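Side-chain contact in shikimate dehydrogenase-like protein HI_0607 (Haemophilus influenzae, PDB 1NPY), which oxidises shikimate to 3-dehydroshikimate with NADP(+) in vitro, though far more weakly than classical shikimate dehydrogenases, and its biological substrate may be another compound: residues R151-K154 with T155-L159. Residues are numbered along the deposited sequence; the frame is centred on the assembly and turned at random.
Sequences RNVK and TGQYL
Asn152 sits at the N-cap of helix 153-163 and brings its carboxamide up to the side chain of Thr155, three residues on. The amide carbon CG of Asn152 comes within 3.3 Å of OG1 of Thr155, the two side chains meeting at a slant. The first torsion of Asn152 (chi1 -166°) turns the amide forward to the start of the helix, where backbone N-H groups have no carbonyl one turn earlier. Thr155 holds OG1 beside its own backbone N (chi1 -55°), on the side facing Asn152. Further round the helix, CG1 of Val153 lies against the carboxamide of Gln157, 3.5 Å from CD, the two side chains running alongside each other in the same direction. Gln157, extended beyond CG, also brings CG to 3.2 Å from the carbonyl O of Val153. Its OE1 is likewise 3.2 Å from Val153 O, but both are acceptors, so the carboxamide gains no bond from that carbonyl, which Gln157 N serves instead. The backbone beside these side chains is tied by three successive i to i+4 bonds, Gly156 N to Asn152 O (2.8 Å), Gln157 N to Val153 O (2.9 Å) and Tyr158 N to Lys154 O (2.9 Å). Ser127 touches both Asn152 and Thr155, while Tyr167 of strand 166-168 touches Val153 and Gln157. The turn opens the helix that follows strand 146-149 in the parallel, Rossmann-type sheet. Ser127, next to Asn152, and Lys154, whose side chain leads away from the cap, probably bind NADP(+); the helix N-terminus and the charge of Lys154 would probably favour an anionic group, such as a cofactor phosphate.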
ATOM      1  N   ARG A 151      16.864  10.709   3.738  1.00 21.38           N
ATOM      2  CA  ARG A 151      18.074  11.232   3.129  1.00 24.00           C
ATOM      3  C   ARG A 151      17.813  12.267   2.026  1.00 24.72           C
ATOM      4  O   ARG A 151      18.666  13.127   1.806  1.00 25.55           O
ATOM      5  CB  ARG A 151      18.966  10.082   2.672  1.00 25.37           C
ATOM      6  CG  ARG A 151      18.392   9.235   1.562  1.00 29.53           C
ATOM      7  CD  ARG A 151      19.331   8.124   1.128  1.00 33.60           C
ATOM      8  NE  ARG A 151      18.624   7.172   0.275  1.00 37.00           N
ATOM      9  CZ  ARG A 151      18.321   7.365  -1.001  1.00 42.64           C
ATOM     10  NH1 ARG A 151      18.696   8.474  -1.630  1.00 44.40           N
ATOM     11  NH2 ARG A 151      17.671   6.419  -1.672  1.00 44.26           N
ATOM     12  N   ASN A 152      16.678  12.202   1.330  1.00 24.27           N
ATOM     13  CA  ASN A 152      16.267  13.247   0.394  1.00 24.87           C
ATOM     14  C   ASN A 152      15.668  14.424   1.163  1.00 24.79           C
ATOM     15  O   ASN A 152      14.502  14.399   1.559  1.00 23.40           O
ATOM     16  CB  ASN A 152      15.253  12.727  -0.634  1.00 25.99           C
ATOM     17  CG  ASN A 152      15.058  13.681  -1.817  1.00 29.40           C
ATOM     18  OD1 ASN A 152      15.080  13.240  -2.970  1.00 38.71           O
ATOM     19  ND2 ASN A 152      14.881  14.974  -1.555  1.00 30.04           N
ATOM     20  N   VAL A 153      16.482  15.450   1.382  1.00 24.71           N
ATOM     21  CA  VAL A 153      16.123  16.584   2.220  1.00 25.43           C
ATOM     22  C   VAL A 153      14.940  17.390   1.683  1.00 25.60           C
ATOM     23  O   VAL A 153      14.057  17.785   2.440  1.00 23.82           O
ATOM     24  CB  VAL A 153      17.348  17.514   2.411  1.00 25.84           C
ATOM     25  CG1 VAL A 153      16.945  18.797   3.102  1.00 26.00           C
ATOM     26  CG2 VAL A 153      18.457  16.801   3.181  1.00 27.73           C
ATOM     27  N   LYS A 154      14.893  17.638   0.378  1.00 25.95           N
ATOM     28  CA  LYS A 154      13.860  18.533  -0.131  1.00 26.18           C
ATOM     29  C   LYS A 154      12.517  17.810  -0.094  1.00 23.59           C
ATOM     30  O   LYS A 154      11.508  18.394   0.281  1.00 23.62           O
ATOM     31  CB  LYS A 154      14.186  19.040  -1.544  1.00 26.99           C
ATOM     32  CG  LYS A 154      15.080  20.290  -1.540  1.00 32.51           C
ATOM     33  CD  LYS A 154      15.010  21.050  -2.865  1.00 37.69           C
ATOM     34  CE  LYS A 154      15.653  22.425  -2.783  1.00 40.48           C
ATOM     35  NZ  LYS A 154      14.665  23.537  -2.846  1.00 43.57           N
ATOM     36  N   THR A 155      12.512  16.546  -0.499  1.00 22.65           N
ATOM     37  CA  THR A 155      11.286  15.752  -0.490  1.00 21.80           C
ATOM     38  C   THR A 155      10.844  15.486   0.937  1.00 20.00           C
ATOM     39  O   THR A 155       9.656  15.558   1.254  1.00 19.17           O
ATOM     40  CB  THR A 155      11.491  14.423  -1.235  1.00 21.78           C
ATOM     41  OG1 THR A 155      11.980  14.676  -2.558  1.00 22.84           O
ATOM     42  CG2 THR A 155      10.163  13.710  -1.446  1.00 24.77           C
ATOM     43  N   GLY A 156      11.796  15.180   1.812  1.00 19.23           N
ATOM     44  CA  GLY A 156      11.491  15.065   3.231  1.00 18.24           C
ATOM     45  C   GLY A 156      10.834  16.289   3.833  1.00 17.59           C
ATOM     46  O   GLY A 156       9.832  16.178   4.533  1.00 16.37           O
ATOM     47  N   GLN A 157      11.397  17.463   3.560  1.00 17.73           N
ATOM     48  CA  GLN A 157      10.908  18.730   4.097  1.00 17.79           C
ATOM     49  C   GLN A 157       9.518  19.014   3.522  1.00 17.74           C
ATOM     50  O   GLN A 157       8.613  19.475   4.233  1.00 17.34           O
ATOM     51  CB  GLN A 157      11.896  19.846   3.725  1.00 18.11           C
ATOM     52  CG  GLN A 157      13.128  19.932   4.629  1.00 18.96           C
ATOM     53  CD  GLN A 157      14.236  20.801   4.045  1.00 24.12           C
ATOM     54  OE1 GLN A 157      14.346  20.976   2.824  1.00 24.63           O
ATOM     55  NE2 GLN A 157      15.086  21.308   4.924  1.00 26.88           N
ATOM     56  N   TYR A 158       9.346  18.691   2.242  1.00 18.41           N
ATOM     57  CA  TYR A 158       8.060  18.868   1.556  1.00 17.71           C
ATOM     58  C   TYR A 158       6.942  18.072   2.221  1.00 17.22           C
ATOM     59  O   TYR A 158       5.856  18.580   2.509  1.00 16.30           O
ATOM     60  CB  TYR A 158       8.172  18.456   0.083  1.00 18.13           C
ATOM     61  CG  TYR A 158       6.859  18.385  -0.654  1.00 19.74           C
ATOM     62  CD1 TYR A 158       6.069  19.509  -0.813  1.00 20.43           C
ATOM     63  CD2 TYR A 158       6.392  17.180  -1.191  1.00 24.92           C
ATOM     64  CE1 TYR A 158       4.852  19.443  -1.475  1.00 21.74           C
ATOM     65  CE2 TYR A 158       5.183  17.116  -1.876  1.00 25.10           C
ATOM     66  CZ  TYR A 158       4.420  18.254  -2.012  1.00 25.71           C
ATOM     67  OH  TYR A 158       3.204  18.239  -2.660  1.00 29.57           O
ATOM     68  N   LEU A 159       7.219  16.795   2.460  1.00 17.81           N
ATOM     69  CA  LEU A 159       6.241  15.908   3.085  1.00 18.68           C
ATOM     70  C   LEU A 159       5.853  16.365   4.471  1.00 19.12           C
ATOM     71  O   LEU A 159       4.674  16.403   4.811  1.00 19.02           O
ATOM     72  CB  LEU A 159       6.808  14.492   3.188  1.00 19.23           C
ATOM     73  CG  LEU A 159       6.774  13.670   1.917  1.00 21.86           C
ATOM     74  CD1 LEU A 159       7.243  12.265   2.278  1.00 23.41           C
ATOM     75  CD2 LEU A 159       5.344  13.726   1.372  1.00 23.74           C
TER